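Local coordinates for protein cytochrome c (Rhodothermus marinus, PDB 3CP5) that binds one covalently attached heme c and probably serves in electron transfer, at residues D9-A14 with G68-M73; A15-V20 with M76-G81. All blocks are in the same frame, centred on the assembly; numbering follows the deposited sequence. Where two conformers were deposited one is given.

Contact 1: D9-A14 with G68-M73; sequences DPEALA and GPVYIM. With HEC (heme c), chain C.
The carboxylate of E11 reaches from helix 10-17 to the N-terminal end of helix 69-77, where the first backbone N-H groups have no earlier turn to bond to. G68, the N-cap residue, packs its CA 3.3 Å from E11 OE2, and a water joins the two residues further, donating to E11 OE2 while taking the N-H of G68. P69 follows with a nitrogen that has no hydrogen to give; its ring carbon CD merely lies beside E11 OE1. V70 N does donate, 2.9 Å to E11 OE1, meeting the syn side of the carboxylate at a slight tilt from its plane. The V70 side chain packs against the same oxygen, with CB 3.2 Å from OE1, while CG1 turns to A14. Y71 N makes the second bond, 3.0 Å to E11 OE2 and nearly straight at 164°, arriving from above the carboxylate plane. Two adjacent amides thus hold one carboxylate, each taking a different oxygen, and the bend of the E11 chain at chi2 sets the group across the helix start. The partial positive charge of the helix start probably steadies the carboxylate's negative charge. A14 CB packs 3.6 Å from Y71 CA, near the edge of the tyrosine ring. With CG anti to the backbone N (chi1 174°), that ring leads away from helix 10-17, and its OH donates a 2.7 Å hydrogen bond to O2A of a heme propionate; R67 also hydrogen-bonds to the heme. The axes of the short helical segments approach to 8.2 Å and are inclined at 45°. Beyond them, M82 of helix 79-85 touches A14 and Y71, helix 87-96 covers more of the tyrosine, H86 packs edge-to-face with its ring, and helix 107-123 lies against P69, I72 and M73.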
loop_
_atom_site.group_PDB
_atom_site.type_symbol
_atom_site.label_atom_id
_atom_site.label_comp_id
_atom_site.label_asym_id
_atom_site.label_seq_id
_atom_site.Cartn_x
_atom_site.Cartn_y
_atom_site.Cartn_z
ATOM N N ASP A 9 -6.482 -15.986 -6.728
ATOM C CA ASP A 9 -6.037 -15.552 -5.388
ATOM C C ASP A 9 -5.175 -14.309 -5.498
ATOM O O ASP A 9 -4.022 -14.372 -5.877
ATOM C CB ASP A 9 -5.307 -16.716 -4.735
ATOM C CG ASP A 9 -4.871 -16.472 -3.300
ATOM O OD1 ASP A 9 -4.696 -15.318 -2.883
ATOM O OD2 ASP A 9 -4.707 -17.504 -2.620
ATOM N N PRO A 10 -5.747 -13.133 -5.238
ATOM C CA PRO A 10 -4.998 -11.900 -5.534
ATOM C C PRO A 10 -3.779 -11.707 -4.663
ATOM O O PRO A 10 -2.837 -11.070 -5.103
ATOM C CB PRO A 10 -6.054 -10.800 -5.352
ATOM C CG PRO A 10 -7.044 -11.389 -4.434
ATOM C CD PRO A 10 -7.111 -12.846 -4.749
ATOM N N GLU A 11 -3.737 -12.286 -3.458
ATOM C CA GLU A 11 -2.502 -12.153 -2.698
ATOM C C GLU A 11 -1.396 -13.072 -3.201
ATOM O O GLU A 11 -0.225 -12.699 -3.229
ATOM C CB GLU A 11 -2.793 -12.411 -1.229
ATOM C CG GLU A 11 -1.653 -12.240 -0.259
ATOM C CD GLU A 11 -1.252 -10.821 0.075
ATOM O OE1 GLU A 11 -0.569 -10.676 1.124
ATOM O OE2 GLU A 11 -1.581 -9.844 -0.624
ATOM N N ALA A 12 -1.747 -14.268 -3.604
ATOM C CA ALA A 12 -0.829 -15.174 -4.273
ATOM C C ALA A 12 -0.258 -14.546 -5.538
ATOM O O ALA A 12 0.957 -14.585 -5.748
ATOM C CB ALA A 12 -1.456 -16.505 -4.582
ATOM N N LEU A 13 -1.072 -13.906 -6.344
ATOM C CA LEU A 13 -0.588 -13.224 -7.553
ATOM C C LEU A 13 0.386 -12.100 -7.233
ATOM O O LEU A 13 1.423 -11.913 -7.835
ATOM C CB LEU A 13 -1.715 -12.654 -8.388
ATOM C CG LEU A 13 -1.281 -11.944 -9.667
ATOM C CD1 LEU A 13 -0.379 -12.861 -10.515
ATOM C CD2 LEU A 13 -2.564 -11.683 -10.448
ATOM N N ALA A 14 0.028 -11.304 -6.201
ATOM C CA ALA A 14 0.955 -10.247 -5.783
ATOM C C ALA A 14 2.300 -10.804 -5.354
ATOM O O ALA A 14 3.335 -10.204 -5.661
ATOM C CB ALA A 14 0.404 -9.435 -4.644
ATOM N N GLY A 68 -4.413 -7.932 1.007
ATOM C CA GLY A 68 -3.347 -8.494 1.790
ATOM C C GLY A 68 -2.108 -7.626 1.819
ATOM O O GLY A 68 -1.906 -6.710 1.011
ATOM N N PRO A 69 -1.253 -7.892 2.803
ATOM C CA PRO A 69 -0.051 -7.057 2.979
ATOM C C PRO A 69 0.960 -7.156 1.869
ATOM O O PRO A 69 1.657 -6.167 1.586
ATOM C CB PRO A 69 0.457 -7.539 4.340
ATOM C CG PRO A 69 0.034 -8.960 4.443
ATOM C CD PRO A 69 -1.387 -8.891 3.905
ATOM N N VAL A 70 1.097 -8.298 1.217
ATOM C CA VAL A 70 2.064 -8.440 0.141
ATOM C C VAL A 70 1.579 -7.623 -1.035
ATOM O O VAL A 70 2.403 -6.915 -1.673
ATOM C CB VAL A 70 2.298 -9.913 -0.187
ATOM C CG1 VAL A 70 3.213 -10.028 -1.381
ATOM C CG2 VAL A 70 2.866 -10.630 1.037
ATOM N N TYR A 71 0.309 -7.649 -1.386
ATOM C CA TYR A 71 -0.213 -6.727 -2.389
ATOM C C TYR A 71 0.105 -5.290 -2.066
ATOM O O TYR A 71 0.551 -4.552 -2.923
ATOM C CB TYR A 71 -1.721 -6.939 -2.549
ATOM C CG TYR A 71 -2.451 -5.966 -3.454
ATOM C CD1 TYR A 71 -2.625 -6.223 -4.807
ATOM C CD2 TYR A 71 -2.970 -4.781 -2.972
ATOM C CE1 TYR A 71 -3.292 -5.308 -5.605
ATOM C CE2 TYR A 71 -3.648 -3.859 -3.730
ATOM C CZ TYR A 71 -3.815 -4.141 -5.063
ATOM O OH TYR A 71 -4.486 -3.234 -5.856
ATOM N N ILE A 72 -0.185 -4.851 -0.847
ATOM C CA ILE A 72 0.014 -3.447 -0.543
ATOM C C ILE A 72 1.488 -3.065 -0.631
ATOM O O ILE A 72 1.812 -2.012 -1.169
ATOM C CB ILE A 72 -0.556 -3.153 0.847
ATOM C CG1 ILE A 72 -2.085 -3.339 0.881
ATOM C CG2 ILE A 72 -0.199 -1.750 1.335
ATOM C CD1 ILE A 72 -2.660 -3.430 2.292
ATOM N N MET A 73 2.411 -3.897 -0.128
ATOM C CA MET A 73 3.848 -3.636 -0.238
ATOM C C MET A 73 4.288 -3.539 -1.682
ATOM O O MET A 73 5.057 -2.640 -2.049
ATOM C CB MET A 73 4.652 -4.758 0.457
ATOM C CG MET A 73 4.427 -4.825 1.956
ATOM S SD MET A 73 5.388 -3.540 2.783
ATOM C CE MET A 73 7.034 -4.205 2.617
HETATM FE FE HEC C . -1.270 4.982 -4.645
HETATM C CHA HEC C . -3.616 2.862 -5.944
HETATM C CHB HEC C . -0.940 2.982 -1.905
HETATM C CHC HEC C . 1.321 6.952 -3.557
HETATM C CHD HEC C . -1.994 7.258 -7.045
HETATM N NA HEC C . -2.126 3.292 -4.047
HETATM C C1A HEC C . -3.049 2.498 -4.731
HETATM C C2A HEC C . -3.263 1.275 -3.996
HETATM C C3A HEC C . -2.547 1.320 -2.864
HETATM C C4A HEC C . -1.811 2.575 -2.915
HETATM C CMA HEC C . -2.470 0.275 -1.729
HETATM C CAA HEC C . -4.295 0.173 -4.334
HETATM C CBA HEC C . -5.652 0.391 -3.662
HETATM C CGA HEC C . -6.585 -0.790 -3.797
HETATM O O1A HEC C . -7.808 -0.605 -3.490
HETATM O O2A HEC C . -6.114 -1.905 -4.146
HETATM N NB HEC C . -0.083 5.023 -3.037
HETATM C C1B HEC C . -0.200 4.172 -1.954
HETATM C C2B HEC C . 0.780 4.534 -0.964
HETATM C C3B HEC C . 1.494 5.599 -1.430
HETATM C C4B HEC C . 0.941 5.897 -2.736
HETATM C CMB HEC C . 0.909 3.792 0.390
HETATM C CAB HEC C . 2.754 6.243 -0.817
HETATM C CBB HEC C . 3.825 5.342 -0.612
HETATM N NC HEC C . -0.448 6.706 -5.231
HETATM C C1C HEC C . 0.650 7.373 -4.691
HETATM C C2C HEC C . 0.912 8.600 -5.416
HETATM C C3C HEC C . -0.007 8.702 -6.389
HETATM C C4C HEC C . -0.886 7.565 -6.244
HETATM C CMC HEC C . 1.903 9.646 -4.922
HETATM C CAC HEC C . -0.331 9.927 -7.297
HETATM C CBC HEC C . 0.769 10.337 -8.099
HETATM N ND HEC C . -2.543 5.021 -6.184
HETATM C C1D HEC C . -2.709 6.083 -7.066
HETATM C C2D HEC C . -3.763 5.748 -8.026
HETATM C C3D HEC C . -4.122 4.484 -7.775
HETATM C C4D HEC C . -3.419 4.070 -6.577
HETATM C CMD HEC C . -4.171 6.739 -9.150
HETATM C CAD HEC C . -5.087 3.566 -8.548
HETATM C CBD HEC C . -4.289 2.715 -9.568
HETATM C CGD HEC C . -3.630 3.628 -10.576
HETATM O O1D HEC C . -2.368 3.640 -10.664
HETATM O O2D HEC C . -4.439 4.354 -11.268
HETATM O O HOH W 1 -4.304 -9.127 -1.647
#

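Contact 2: A15-V20 with M76-G81; sequences AEIGPV and MLNPNG
A single side-chain hydrogen bond ties N78 to the end of helix 10-17: N78 ND2 donates to G18 O over 3.0 Å. G18, whose positive phi ends the helix, offers the carbonyl. The bond is almost straight, 172° at the hydrogen, and the acceptor lies in the plane of the asparagine amide, although the donor itself stands well above the plane of the G18 carbonyl. CG of N78 is anti to the backbone N (chi1 -173°), which carries the amide across to that carbonyl. The other end of the same amide works within its own segment, where OD1 accepts from G81 N at 3.2 Å and so caps the start of helix 79-85. Apolar contacts flank this polar link. P19, preceded by a cis peptide bond, lays its ring carbon CD 3.5 Å from N78 CB and turns CG to L77 CB. Next along, V20 CG2 meets L77 CD1 at 3.7 Å, the methyl-to-methyl part of the contact. I17 adds CG2, which passes 4.0 Å from N78 ND2 and close to G81 O, its side chain roughly perpendicular to the asparagine. Bonded at both ends, the N78 amide has its flip state fixed: nitrogen to G18, oxygen to G81. One side chain therefore couples the end of one helix to the beginning of another.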
loop_
_atom_site.group_PDB
_atom_site.type_symbol
_atom_site.label_atom_id
_atom_site.label_comp_id
_atom_site.label_asym_id
_atom_site.label_seq_id
_atom_site.Cartn_x
_atom_site.Cartn_y
_atom_site.Cartn_z
ATOM N N ALA A 15 2.295 -11.919 -4.652
ATOM C CA ALA A 15 3.569 -12.527 -4.187
ATOM C C ALA A 15 4.359 -13.002 -5.397
ATOM O O ALA A 15 5.577 -12.872 -5.431
ATOM C CB ALA A 15 3.287 -13.609 -3.176
ATOM N N GLU A 16 3.710 -13.513 -6.432
ATOM C CA GLU A 16 4.398 -13.949 -7.628
ATOM C C GLU A 16 4.944 -12.754 -8.411
ATOM O O GLU A 16 6.057 -12.877 -8.933
ATOM C CB GLU A 16 3.423 -14.731 -8.508
ATOM C CG GLU A 16 3.111 -16.070 -7.892
ATOM C CD GLU A 16 2.101 -16.882 -8.685
ATOM O OE1 GLU A 16 1.480 -16.308 -9.595
ATOM O OE2 GLU A 16 1.945 -18.060 -8.357
ATOM N N ILE A 17 4.279 -11.616 -8.458
ATOM C CA ILE A 17 4.829 -10.453 -9.156
ATOM C C ILE A 17 6.019 -9.869 -8.435
ATOM O O ILE A 17 7.027 -9.518 -9.060
ATOM C CB ILE A 17 3.715 -9.432 -9.335
ATOM C CG1 ILE A 17 2.597 -9.931 -10.255
ATOM C CG2 ILE A 17 4.199 -8.072 -9.797
ATOM C CD1 ILE A 17 1.317 -9.164 -10.079
ATOM N N GLY A 18 5.997 -9.773 -7.105
ATOM C CA GLY A 18 7.116 -9.263 -6.347
ATOM C C GLY A 18 7.233 -7.765 -6.368
ATOM O O GLY A 18 6.385 -7.083 -6.985
ATOM N N PRO A 19 8.275 -7.209 -5.731
ATOM C CA PRO A 19 9.409 -7.918 -5.185
ATOM C C PRO A 19 9.215 -8.645 -3.869
ATOM O O PRO A 19 9.940 -9.608 -3.621
ATOM C CB PRO A 19 10.426 -6.800 -4.943
ATOM C CG PRO A 19 9.639 -5.545 -4.762
ATOM C CD PRO A 19 8.438 -5.742 -5.678
ATOM N N VAL A 20 8.277 -8.230 -3.045
ATOM C CA VAL A 20 8.055 -8.854 -1.745
ATOM C C VAL A 20 7.295 -10.164 -1.929
ATOM O O VAL A 20 6.387 -10.221 -2.779
ATOM C CB VAL A 20 7.313 -7.862 -0.816
ATOM C CG1 VAL A 20 6.910 -8.540 0.491
ATOM C CG2 VAL A 20 8.152 -6.630 -0.562
ATOM N N MET A 76 3.332 -0.302 -3.515
ATOM C CA MET A 76 4.263 0.756 -3.152
ATOM C C MET A 76 5.634 0.647 -3.808
ATOM O O MET A 76 6.206 1.662 -4.275
ATOM C CB MET A 76 4.455 0.803 -1.604
ATOM C CG MET A 76 3.275 1.359 -0.833
ATOM S SD MET A 76 3.811 1.579 0.900
ATOM C CE MET A 76 3.097 0.153 1.702
ATOM N N LEU A 77 6.188 -0.564 -3.827
ATOM C CA LEU A 77 7.546 -0.799 -4.262
ATOM C C LEU A 77 7.706 -0.996 -5.774
ATOM O O LEU A 77 8.806 -0.711 -6.283
ATOM C CB LEU A 77 8.138 -1.989 -3.526
ATOM C CG LEU A 77 8.290 -1.745 -2.035
ATOM C CD1 LEU A 77 8.534 -3.074 -1.294
ATOM C CD2 LEU A 77 9.443 -0.819 -1.750
ATOM N N ASN A 78 6.636 -1.476 -6.411
ATOM C CA ASN A 78 6.611 -1.896 -7.817
ATOM C C ASN A 78 5.291 -1.571 -8.465
ATOM O O ASN A 78 4.611 -2.447 -9.001
ATOM C CB ASN A 78 6.928 -3.412 -7.883
ATOM C CG ASN A 78 7.102 -3.931 -9.268
ATOM O OD1 ASN A 78 7.378 -3.207 -10.224
ATOM N ND2 ASN A 78 6.983 -5.248 -9.335
ATOM N N PRO A 79 4.867 -0.302 -8.414
ATOM C CA PRO A 79 3.533 -0.008 -8.939
ATOM C C PRO A 79 3.425 -0.330 -10.430
ATOM O O PRO A 79 2.428 -0.765 -10.987
ATOM C CB PRO A 79 3.380 1.493 -8.656
ATOM C CG PRO A 79 4.792 1.987 -8.621
ATOM C CD PRO A 79 5.525 0.882 -7.888
ATOM N N ASN A 80 4.487 -0.134 -11.226
ATOM C CA ASN A 80 4.458 -0.405 -12.667
ATOM C C ASN A 80 4.269 -1.886 -12.942
ATOM O O ASN A 80 3.490 -2.319 -13.806
ATOM C CB ASN A 80 5.721 0.151 -13.325
ATOM C CG ASN A 80 5.957 1.630 -13.077
ATOM O OD1 ASN A 80 7.029 2.093 -12.648
ATOM N ND2 ASN A 80 4.893 2.408 -13.374
ATOM N N GLY A 81 4.949 -2.740 -12.212
ATOM C CA GLY A 81 4.736 -4.161 -12.381
ATOM C C GLY A 81 3.354 -4.608 -11.933
ATOM O O GLY A 81 2.753 -5.468 -12.555
#

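In the fold
Both contacts join helix 10-17 and its exit to the region of helix 69-77, and they touch where V70 and M73 of contact 1 meet A15 and V20 of contact 2. Their centres lie about 9 Å apart. Contact 1 is partly buried and reaches the heme propionate through Y71; contact 2 is nearer the surface and also takes in the start of helix 79-85. In each, a polar side chain accepts backbone N-H at a helix start: the E11 carboxylate from the other segment in contact 1, and N78, a true N-cap of its own helix, in contact 2. N74 bonds to A14 and V20, bridging the two along helix 69-77.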